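Local coordinates for protein nicastrin (Dictyostelium purpureum, PDB 4R12) that probably serves as an essential, putatively substrate-recruiting subunit of gamma-secretase, the complex that cleaves membrane proteins such as Notch receptors within the membrane, at residues T74-N78 and S79-L83; F144-N148 and Q149-A153; T292-S295 and D296-C300; C522-D525 and N526-P529. All coordinates share one frame; numbering follows the deposited sequence.

In the fold
The four interactions follow one another along the chain and fall into two distant pairs. Interactions 1 and 2 belong to the small lobe, with centres about 18 Å apart; each leads from a strand (67-72 and 143-146, both beside strand 90-96) into a helix, and each carries an N-linked sugar at the helix start. Interaction 3, in the large lobe, and interaction 4, at the three-stranded sheet of 516-522, have centres about 19 Å apart; both contain disulfide-bonded cysteines, with calcium added in the latter. Interactions 1 and 3 lie on opposite sides of the chain's centre, about 54 Å between centres. Helix caps thus mark the small-lobe pair and cross-linked turns the distant one.

Interaction 1: T74-N78 and S79-L83; sequences TNYFN and STSVL. With NAG (2-acetamido-2-deoxy-beta-D-glucopyranose), chain C.
Ser-79 starts a short helix directly after the glycosylated Asn-78, and its hydroxyl bonds to Asp-132. Thr-80, third residue of the Asn-Ser-Thr sequon, rests its CB near Asn-78 OD1. At Ser-81 the grip tightens: the backbone N donates to Asn-78 OD1 at 2.9 Å, nearly in line with the amide C=O, making Asn-78 the N-cap. A chi1 of 71° holds the Asn-78 amide between its own N and carbonyl carbon, from where OD1 meets the helix start. Ser-81 OG reaches back to Tyr-76 O at 2.7 Å. Val-82 N then bonds to Asn-78 O at 3.0 Å, and Val-82 CG2 comes obliquely to Phe-77 CD1 at 4.0 Å.

The first sugar sets its O6 over one face of the Tyr-76 ring, toward the rim, and donates from O6 to Asn-75 O at 2.9 Å; the ring's hydroxyl is bonded to Asp-53. Put an alanine at Tyr-76, and the sugar would probably lose the surface beneath C6 and O6, and Asp-53 its hydroxyl partner. A single amide thus divides its work, ND2 carrying the glycan and OD1 capping the helix, so that the capping bond probably also limits how the linkage can turn.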
loop_
_atom_site.group_PDB
_atom_site.type_symbol
_atom_site.label_atom_id
_atom_site.label_comp_id
_atom_site.label_asym_id
_atom_site.label_seq_id
_atom_site.Cartn_x
_atom_site.Cartn_y
_atom_site.Cartn_z
ATOM N N THR A 74 0.421 15.457 -18.135
ATOM C CA THR A 74 0.526 14.057 -17.763
ATOM C C THR A 74 0.168 13.098 -18.903
ATOM O O THR A 74 0.567 11.932 -18.872
ATOM C CB THR A 74 -0.338 13.735 -16.532
ATOM O OG1 THR A 74 -0.036 12.408 -16.084
ATOM C CG2 THR A 74 -1.820 13.862 -16.848
ATOM N N ASN A 75 -0.555 13.574 -19.916
ATOM C CA ASN A 75 -0.830 12.724 -21.077
ATOM C C ASN A 75 0.456 12.308 -21.794
ATOM O O ASN A 75 0.481 11.315 -22.522
ATOM C CB ASN A 75 -1.770 13.418 -22.056
ATOM C CG ASN A 75 -3.226 13.008 -21.861
ATOM O OD1 ASN A 75 -3.560 12.274 -20.924
ATOM N ND2 ASN A 75 -4.102 13.483 -22.746
ATOM N N TYR A 76 1.527 13.060 -21.565
ATOM C CA TYR A 76 2.816 12.758 -22.177
ATOM C C TYR A 76 3.814 12.100 -21.224
ATOM O O TYR A 76 4.975 11.881 -21.583
ATOM C CB TYR A 76 3.397 14.037 -22.778
ATOM C CG TYR A 76 2.613 14.436 -23.992
ATOM C CD1 TYR A 76 1.455 15.195 -23.878
ATOM C CD2 TYR A 76 2.987 13.995 -25.253
ATOM C CE1 TYR A 76 0.708 15.538 -24.998
ATOM C CE2 TYR A 76 2.253 14.328 -26.369
ATOM C CZ TYR A 76 1.116 15.094 -26.239
ATOM O OH TYR A 76 0.392 15.419 -27.362
ATOM N N PHE A 77 3.347 11.752 -20.028
ATOM C CA PHE A 77 4.179 11.044 -19.055
ATOM C C PHE A 77 3.920 9.537 -19.060
ATOM O O PHE A 77 3.000 9.044 -18.403
ATOM C CB PHE A 77 3.959 11.607 -17.641
ATOM C CG PHE A 77 4.800 10.934 -16.586
ATOM C CD1 PHE A 77 6.190 10.977 -16.650
ATOM C CD2 PHE A 77 4.201 10.259 -15.535
ATOM C CE1 PHE A 77 6.971 10.370 -15.673
ATOM C CE2 PHE A 77 4.978 9.636 -14.559
ATOM C CZ PHE A 77 6.362 9.692 -14.628
ATOM N N ASN A 78 4.653 8.837 -19.909
ATOM C CA ASN A 78 4.612 7.389 -20.049
ATOM C C ASN A 78 5.946 6.883 -20.659
ATOM O O ASN A 78 6.680 7.673 -21.134
ATOM C CB ASN A 78 3.371 6.917 -20.822
ATOM C CG ASN A 78 3.418 7.241 -22.304
ATOM O OD1 ASN A 78 4.459 7.232 -22.887
ATOM N ND2 ASN A 78 2.265 7.500 -22.918
ATOM N N SER A 79 6.252 5.594 -20.594
ATOM C CA SER A 79 7.563 5.096 -21.017
ATOM C C SER A 79 7.900 5.517 -22.441
ATOM O O SER A 79 8.945 6.109 -22.680
ATOM C CB SER A 79 7.646 3.569 -20.889
ATOM O OG SER A 79 6.568 2.933 -21.554
ATOM N N THR A 80 7.000 5.235 -23.374
ATOM C CA THR A 80 7.267 5.476 -24.789
ATOM C C THR A 80 7.594 6.928 -25.075
ATOM O O THR A 80 8.561 7.244 -25.775
ATOM C CB THR A 80 6.064 5.059 -25.651
ATOM O OG1 THR A 80 6.030 3.631 -25.739
ATOM C CG2 THR A 80 6.179 5.638 -27.050
ATOM N N SER A 81 6.784 7.804 -24.497
ATOM C CA SER A 81 6.870 9.230 -24.727
ATOM C C SER A 81 8.121 9.848 -24.095
ATOM O O SER A 81 8.783 10.691 -24.704
ATOM C CB SER A 81 5.595 9.899 -24.184
ATOM O OG SER A 81 5.738 11.299 -24.104
ATOM N N VAL A 82 8.450 9.426 -22.878
ATOM C CA VAL A 82 9.600 9.986 -22.179
ATOM C C VAL A 82 10.914 9.396 -22.712
ATOM O O VAL A 82 11.887 10.120 -22.907
ATOM C CB VAL A 82 9.504 9.764 -20.648
ATOM C CG1 VAL A 82 10.816 10.100 -19.967
ATOM C CG2 VAL A 82 8.363 10.607 -20.046
ATOM N N LEU A 83 10.936 8.094 -22.976
ATOM C CA LEU A 83 12.182 7.464 -23.406
ATOM C C LEU A 83 12.601 7.938 -24.795
ATOM O O LEU A 83 13.770 7.838 -25.145
ATOM C CB LEU A 83 12.070 5.935 -23.374
ATOM C CG LEU A 83 11.981 5.313 -21.970
ATOM C CD1 LEU A 83 12.420 3.870 -21.954
ATOM C CD2 LEU A 83 12.796 6.115 -20.968
HETATM C C1 NAG C . 1.906 7.447 -24.035
HETATM C C2 NAG C . 0.807 6.738 -24.805
HETATM C C3 NAG C . 0.699 7.194 -26.233
HETATM C C4 NAG C . 0.610 8.681 -26.357
HETATM C C5 NAG C . 1.788 9.292 -25.597
HETATM C C6 NAG C . 1.807 10.800 -25.568
HETATM C C7 NAG C . 0.661 4.588 -23.822
HETATM C C8 NAG C . 1.202 3.195 -23.798
HETATM N N2 NAG C . 1.030 5.343 -24.816
HETATM O O3 NAG C . -0.446 6.585 -26.787
HETATM O O4 NAG C . 0.709 8.928 -27.732
HETATM O O5 NAG C . 1.840 8.827 -24.264
HETATM O O6 NAG C . 0.545 11.390 -25.456
HETATM O O7 NAG C . -0.063 4.970 -22.960
#

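Interaction 2: F144-N148 and Q149-A153; sequences FAIDN and QTSVA. With NAG (2-acetamido-2-deoxy-beta-D-glucopyranose), chain D.
Asp-147 takes two bonds from Thr-150 on one carboxylate oxygen. The backbone N of Thr-150 approaches OD1 nearly along its C-O axis at 2.8 Å, whereas Thr-150 OG1 comes to the same OD1 from above the carboxylate plane at 2.7 Å, the two side chains crossing at about a right angle. The aspartate's chi1 of 73° keeps its carboxylate between the backbone N and carbonyl carbon, turned back over the helix start. Its carbonyl is doubly used as well: Asp-147 O accepts from Ser-151 N at 2.9 Å and from Ser-151 OG, also at 2.9 Å, the hydroxyl standing above the carbonyl plane. This is an N-cap at the junction where strand 143-146 gives way to helix 148-160, a worked case of an acidic cap gripping the first turn. With an alanine in place of Asp-147, Thr-150 N and OG1 would probably both be left without their acceptor and the first turn would fray more easily.

Beneath the cap, Ile-146 sets CD1 against Thr-150 CG2 at 4.0 Å. Further along, Val-152 N bonds to Asn-148 O at 3.1 Å, and Val-152 CG2 lies beside Asn-148 OD1. The ND2 of Asn-148, in an Asn-Gln-Thr sequon, carries a sugar that also bonds to Asp-99 O. Thr-98 positions the inner layer, its N bonding to Ser-151 OG and its OG1 to Ile-146 O.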
loop_
_atom_site.group_PDB
_atom_site.type_symbol
_atom_site.label_atom_id
_atom_site.label_comp_id
_atom_site.label_asym_id
_atom_site.label_seq_id
_atom_site.Cartn_x
_atom_site.Cartn_y
_atom_site.Cartn_z
ATOM N N PHE A 144 10.074 14.962 -10.623
ATOM C CA PHE A 144 9.113 15.359 -9.587
ATOM C C PHE A 144 7.714 15.513 -10.157
ATOM O O PHE A 144 7.540 16.078 -11.245
ATOM C CB PHE A 144 9.478 16.709 -8.946
ATOM C CG PHE A 144 10.670 16.682 -8.023
ATOM C CD1 PHE A 144 11.866 16.118 -8.408
ATOM C CD2 PHE A 144 10.609 17.312 -6.792
ATOM C CE1 PHE A 144 12.975 16.145 -7.565
ATOM C CE2 PHE A 144 11.715 17.342 -5.947
ATOM C CZ PHE A 144 12.898 16.754 -6.339
ATOM N N ALA A 145 6.711 15.073 -9.399
ATOM C CA ALA A 145 5.364 15.561 -9.600
ATOM C C ALA A 145 5.132 16.732 -8.641
ATOM O O ALA A 145 5.851 16.887 -7.649
ATOM C CB ALA A 145 4.328 14.456 -9.366
ATOM N N ILE A 146 4.134 17.553 -8.945
ATOM C CA ILE A 146 3.797 18.700 -8.109
ATOM C C ILE A 146 2.284 18.760 -7.968
ATOM O O ILE A 146 1.565 18.231 -8.818
ATOM C CB ILE A 146 4.327 20.029 -8.692
ATOM C CG1 ILE A 146 4.125 20.069 -10.209
ATOM C CG2 ILE A 146 5.812 20.220 -8.339
ATOM C CD1 ILE A 146 4.474 21.397 -10.827
ATOM N N ASP A 147 1.800 19.404 -6.907
ATOM C CA ASP A 147 0.364 19.398 -6.636
ATOM C C ASP A 147 -0.404 20.245 -7.640
ATOM O O ASP A 147 0.171 20.848 -8.545
ATOM C CB ASP A 147 0.063 19.854 -5.196
ATOM C CG ASP A 147 0.251 21.359 -4.976
ATOM O OD1 ASP A 147 0.549 22.116 -5.917
ATOM O OD2 ASP A 147 0.072 21.797 -3.826
ATOM N N ASN A 148 -1.719 20.291 -7.489
ATOM C CA ASN A 148 -2.596 20.947 -8.467
ATOM C C ASN A 148 -2.299 22.421 -8.643
ATOM O O ASN A 148 -2.029 22.862 -9.722
ATOM C CB ASN A 148 -4.069 20.759 -8.105
ATOM C CG ASN A 148 -5.011 21.070 -9.237
ATOM O OD1 ASN A 148 -4.790 21.928 -10.033
ATOM N ND2 ASN A 148 -6.080 20.352 -9.289
ATOM N N GLN A 149 -2.376 23.153 -7.560
ATOM C CA GLN A 149 -2.130 24.584 -7.568
ATOM C C GLN A 149 -0.762 24.915 -8.167
ATOM O O GLN A 149 -0.652 25.767 -9.049
ATOM C CB GLN A 149 -2.248 25.129 -6.142
ATOM C CG GLN A 149 -1.808 26.574 -5.970
ATOM C CD GLN A 149 -2.299 27.174 -4.661
ATOM O OE1 GLN A 149 -3.480 27.055 -4.316
ATOM N NE2 GLN A 149 -1.396 27.814 -3.921
ATOM N N THR A 150 0.280 24.226 -7.707
ATOM C CA THR A 150 1.624 24.478 -8.220
ATOM C C THR A 150 1.727 24.133 -9.708
ATOM O O THR A 150 2.396 24.828 -10.464
ATOM C CB THR A 150 2.687 23.689 -7.423
ATOM O OG1 THR A 150 2.536 23.976 -6.026
ATOM C CG2 THR A 150 4.092 24.055 -7.860
ATOM N N SER A 151 1.049 23.066 -10.131
ATOM C CA SER A 151 1.076 22.675 -11.537
ATOM C C SER A 151 0.521 23.782 -12.427
ATOM O O SER A 151 1.090 24.086 -13.477
ATOM C CB SER A 151 0.295 21.373 -11.760
ATOM O OG SER A 151 1.028 20.256 -11.277
ATOM N N VAL A 152 -0.589 24.377 -11.997
ATOM C CA VAL A 152 -1.194 25.482 -12.737
ATOM C C VAL A 152 -0.166 26.587 -12.974
ATOM O O VAL A 152 -0.005 27.078 -14.095
ATOM C CB VAL A 152 -2.427 26.053 -11.991
ATOM C CG1 VAL A 152 -2.923 27.345 -12.658
ATOM C CG2 VAL A 152 -3.535 25.008 -11.922
ATOM N N ALA A 153 0.556 26.945 -11.921
ATOM C CA ALA A 153 1.509 28.042 -12.001
ATOM C C ALA A 153 2.710 27.666 -12.880
ATOM O O ALA A 153 3.152 28.455 -13.705
ATOM C CB ALA A 153 1.955 28.450 -10.607
HETATM C C1 NAG D . -7.535 20.703 -10.059
HETATM C C2 NAG D . -8.380 19.589 -10.622
HETATM C C3 NAG D . -9.498 20.152 -11.462
HETATM C C4 NAG D . -10.246 21.269 -10.745
HETATM C C5 NAG D . -9.230 22.273 -10.199
HETATM C C6 NAG D . -9.818 23.388 -9.387
HETATM C C7 NAG D . -7.318 17.508 -11.086
HETATM C C8 NAG D . -6.619 16.688 -12.102
HETATM N N2 NAG D . -7.575 18.741 -11.434
HETATM O O3 NAG D . -10.353 19.074 -11.782
HETATM O O4 NAG D . -11.131 21.871 -11.686
HETATM O O5 NAG D . -8.387 21.561 -9.332
HETATM O O6 NAG D . -10.470 22.840 -8.257
HETATM O O7 NAG D . -7.623 17.074 -10.010
#

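Interaction 3: T292-S295 and D296-C300; sequences TYNS and DKSKC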
loop_
_atom_site.group_PDB
_atom_site.type_symbol
_atom_site.label_atom_id
_atom_site.label_comp_id
_atom_site.label_asym_id
_atom_site.label_seq_id
_atom_site.Cartn_x
_atom_site.Cartn_y
_atom_site.Cartn_z
ATOM N N THR A 292 15.879 -15.637 24.234
ATOM C CA THR A 292 15.946 -14.753 25.394
ATOM C C THR A 292 14.721 -13.842 25.496
ATOM O O THR A 292 14.497 -12.984 24.637
ATOM C CB THR A 292 17.215 -13.880 25.354
ATOM O OG1 THR A 292 18.360 -14.710 25.122
ATOM C CG2 THR A 292 17.390 -13.123 26.664
ATOM N N TYR A 293 13.933 -14.037 26.553
ATOM C CA TYR A 293 12.740 -13.231 26.809
ATOM C C TYR A 293 13.050 -11.975 27.628
ATOM O O TYR A 293 14.069 -11.906 28.313
ATOM C CB TYR A 293 11.688 -14.059 27.552
ATOM C CG TYR A 293 11.063 -15.191 26.765
ATOM C CD1 TYR A 293 11.708 -16.410 26.624
ATOM C CD2 TYR A 293 9.806 -15.048 26.197
ATOM C CE1 TYR A 293 11.126 -17.448 25.915
ATOM C CE2 TYR A 293 9.218 -16.079 25.489
ATOM C CZ TYR A 293 9.879 -17.275 25.354
ATOM O OH TYR A 293 9.286 -18.298 24.646
ATOM N N ASN A 294 12.159 -10.988 27.571
ATOM C CA ASN A 294 12.253 -9.841 28.471
ATOM C C ASN A 294 11.620 -10.202 29.818
ATOM O O ASN A 294 11.119 -11.320 29.985
ATOM C CB ASN A 294 11.598 -8.592 27.857
ATOM C CG ASN A 294 10.074 -8.658 27.834
ATOM O OD1 ASN A 294 9.475 -9.731 27.848
ATOM N ND2 ASN A 294 9.440 -7.490 27.779
ATOM N N SER A 295 11.646 -9.262 30.762
ATOM C CA SER A 295 11.179 -9.490 32.137
ATOM C C SER A 295 9.873 -10.279 32.231
ATOM O O SER A 295 9.867 -11.422 32.677
ATOM C CB SER A 295 11.010 -8.153 32.866
ATOM O OG SER A 295 12.226 -7.425 32.889
ATOM N N ASP A 296 8.771 -9.674 31.802
ATOM C CA ASP A 296 7.481 -10.350 31.868
ATOM C C ASP A 296 7.220 -11.254 30.654
ATOM O O ASP A 296 6.085 -11.681 30.429
ATOM C CB ASP A 296 6.349 -9.328 32.014
ATOM C CG ASP A 296 6.400 -8.238 30.955
ATOM O OD1 ASP A 296 7.518 -7.844 30.554
ATOM O OD2 ASP A 296 5.317 -7.772 30.533
ATOM N N LYS A 297 8.270 -11.545 29.888
ATOM C CA LYS A 297 8.179 -12.392 28.694
ATOM C C LYS A 297 7.138 -11.889 27.680
ATOM O O LYS A 297 6.593 -12.673 26.902
ATOM C CB LYS A 297 7.871 -13.845 29.082
ATOM C CG LYS A 297 8.881 -14.451 30.049
ATOM C CD LYS A 297 8.560 -15.904 30.390
ATOM C CE LYS A 297 9.176 -16.873 29.384
ATOM N NZ LYS A 297 9.183 -18.276 29.898
ATOM N N SER A 298 6.871 -10.586 27.685
ATOM C CA SER A 298 5.956 -9.997 26.711
ATOM C C SER A 298 6.680 -9.704 25.401
ATOM O O SER A 298 6.050 -9.576 24.350
ATOM C CB SER A 298 5.324 -8.713 27.254
ATOM O OG SER A 298 6.284 -7.677 27.365
ATOM N N LYS A 299 8.002 -9.581 25.481
ATOM C CA LYS A 299 8.838 -9.368 24.303
ATOM C C LYS A 299 9.944 -10.416 24.219
ATOM O O LYS A 299 10.286 -11.043 25.224
ATOM C CB LYS A 299 9.462 -7.972 24.324
ATOM C CG LYS A 299 8.466 -6.835 24.422
ATOM C CD LYS A 299 9.186 -5.495 24.395
ATOM C CE LYS A 299 8.192 -4.356 24.550
ATOM N NZ LYS A 299 8.565 -3.172 23.726
ATOM N N CYS A 300 10.501 -10.601 23.023
ATOM C CA CYS A 300 11.687 -11.440 22.854
ATOM C C CYS A 300 12.890 -10.561 22.561
ATOM O O CYS A 300 12.859 -9.739 21.649
ATOM C CB CYS A 300 11.508 -12.468 21.732
ATOM S SG CYS A 300 12.869 -13.685 21.634
#
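A tight hairpin-like reversal joins Tyr-293 and Asn-294 to Lys-297, Ser-298, Lys-299 and Cys-300, at the protein surface, within the large lobe and between helices 276-287 and 309-313. Tyr-293 and Cys-300 face each other as an antiparallel non-hydrogen-bonded pair, and the chain turns through a type I beta turn from Asn-294 to Lys-297, closed by Lys-297 N donating to Asn-294 O at 2.9 Å. Asn-294 N then bonds to Lys-299 O at 3.0 Å.

Inside the bend, the Asn-294 amide serves both of its ends. Its OD1 receives Lys-299 N at 2.8 Å, the donor standing well above the amide plane, while ND2 points in that plane at Ser-298 OG, 3.2 Å away. A chi1 of 73°, folding the amide back between its own N and carbonyl carbon, brings it into the loop. On the tyrosine side, Lys-297 bends at chi3 (87°) and lays CE over the centre of the Tyr-293 ring, 3.6 Å from the centroid, a CH-pi contact; its NZ follows over the same face at 4.5 Å, a cation-pi pair. At the open end of the turn, Cys-300 is cross-linked to Cys-290, and its SG lies near Thr-292 O.

Chemically, the reversal is held from within by one asparagine and, at its base, by the Cys-290 to Cys-300 disulfide, and the tyrosine face probably eases the lysine's charge at an exposed position.

Interaction 4: C522-D525 and N526-P529; sequences CTSD and NDCP. With CA (calcium ion), chain G.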
loop_
_atom_site.group_PDB
_atom_site.type_symbol
_atom_site.label_atom_id
_atom_site.label_comp_id
_atom_site.label_asym_id
_atom_site.label_seq_id
_atom_site.Cartn_x
_atom_site.Cartn_y
_atom_site.Cartn_z
ATOM N N CYS A 522 -3.099 8.825 31.952
ATOM C CA CYS A 522 -1.836 8.481 31.296
ATOM C C CYS A 522 -1.446 9.548 30.270
ATOM O O CYS A 522 -2.334 10.171 29.661
ATOM C CB CYS A 522 -1.942 7.122 30.609
ATOM S SG CYS A 522 -3.205 7.074 29.296
ATOM N N THR A 523 -0.141 9.772 30.087
ATOM C CA THR A 523 0.321 10.694 29.044
ATOM C C THR A 523 1.201 9.998 27.997
ATOM O O THR A 523 1.671 10.628 27.053
ATOM C CB THR A 523 1.108 11.888 29.629
ATOM O OG1 THR A 523 2.255 11.404 30.332
ATOM C CG2 THR A 523 0.233 12.710 30.580
ATOM N N SER A 524 1.430 8.703 28.160
ATOM C CA SER A 524 2.129 7.939 27.131
ATOM C C SER A 524 1.810 6.466 27.298
ATOM O O SER A 524 1.363 6.050 28.362
ATOM C CB SER A 524 3.640 8.163 27.208
ATOM O OG SER A 524 4.188 7.352 28.226
ATOM N N ASP A 525 2.038 5.678 26.250
ATOM C CA ASP A 525 1.725 4.256 26.293
ATOM C C ASP A 525 2.457 3.539 27.427
ATOM O O ASP A 525 1.922 2.600 28.001
ATOM C CB ASP A 525 2.057 3.581 24.955
ATOM C CG ASP A 525 1.227 4.113 23.806
ATOM O OD1 ASP A 525 0.102 4.624 24.042
ATOM O OD2 ASP A 525 1.692 4.015 22.652
ATOM N N ASN A 526 3.665 3.990 27.767
ATOM C CA ASN A 526 4.436 3.338 28.828
ATOM C C ASN A 526 3.812 3.519 30.217
ATOM O O ASN A 526 4.181 2.823 31.164
ATOM C CB ASN A 526 5.885 3.847 28.840
ATOM C CG ASN A 526 6.633 3.530 27.553
ATOM O OD1 ASN A 526 6.261 2.619 26.799
ATOM N ND2 ASN A 526 7.699 4.279 27.296
ATOM N N ASP A 527 2.859 4.442 30.339
ATOM C CA ASP A 527 2.115 4.611 31.591
ATOM C C ASP A 527 1.078 3.509 31.782
ATOM O O ASP A 527 0.540 3.333 32.882
ATOM C CB ASP A 527 1.388 5.963 31.635
ATOM C CG ASP A 527 2.327 7.145 31.727
ATOM O OD1 ASP A 527 3.509 6.966 32.089
ATOM O OD2 ASP A 527 1.858 8.273 31.457
ATOM N N CYS A 528 0.775 2.796 30.699
ATOM C CA CYS A 528 -0.327 1.840 30.679
ATOM C C CYS A 528 0.146 0.383 30.662
ATOM O O CYS A 528 0.703 -0.080 29.674
ATOM C CB CYS A 528 -1.227 2.101 29.459
ATOM S SG CYS A 528 -2.090 3.730 29.523
ATOM N N PRO A 529 -0.093 -0.349 31.759
ATOM C CA PRO A 529 0.292 -1.765 31.810
ATOM C C PRO A 529 -0.493 -2.589 30.796
ATOM O O PRO A 529 -1.728 -2.584 30.859
ATOM C CB PRO A 529 -0.069 -2.180 33.241
ATOM C CG PRO A 529 -0.207 -0.895 34.004
ATOM C CD PRO A 529 -0.734 0.090 33.006
HETATM CA CA CA G . 1.805 0.264 27.626
HETATM O O HOH W 1 3.650 -0.245 29.281
HETATM O O HOH W 2 1.756 -2.100 26.810
HETATM O O HOH W 3 3.160 0.437 25.738
#
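Cys-522 and Cys-528 form the buried, tightly packed part of this turn: their sulfurs lie 3.5 Å apart without bonding to each other, for Cys-522 is joined to Cys-533 and Cys-528 to Cys-538. Two disulfides therefore meet here, sulfur against sulfur, with Asp-527 CB resting on Cys-522 CB at 3.7 Å. Next to them, the carboxylate of Asp-527 gathers the start of the loop. Its OD2 uses the lone pair anti to the other oxygen to take Thr-523 N at 2.8 Å in a nearly straight bond (169°), with weaker bonds from Thr-523 OG1 and Ser-524 N. Asp-527 CG lies anti to its carbonyl carbon (chi1 -68°), which turns the carboxylate back across the loop. Two backbone bonds close the turn: Asp-527 N to Ser-524 O at 3.0 Å and Cys-528 N to Asp-525 O at 2.9 Å.

The solvent side is looser in protein contacts, and waters take their place: three complete the shell of a calcium ion held by the backbone oxygens Asp-525 O and Cys-528 O, each at 2.4 Å, and by Ser-531 O, six ligands in all. All the protein ligands are carbonyls; the Asp-525 carboxylate serves elsewhere, its OD1 bonding to Cys-533 N. Disulfides and calcium together fasten a loop that leaves strand 516-522 and enters strand 532-534, the two outer strands of a three-stranded antiparallel sheet with 536-540 between them.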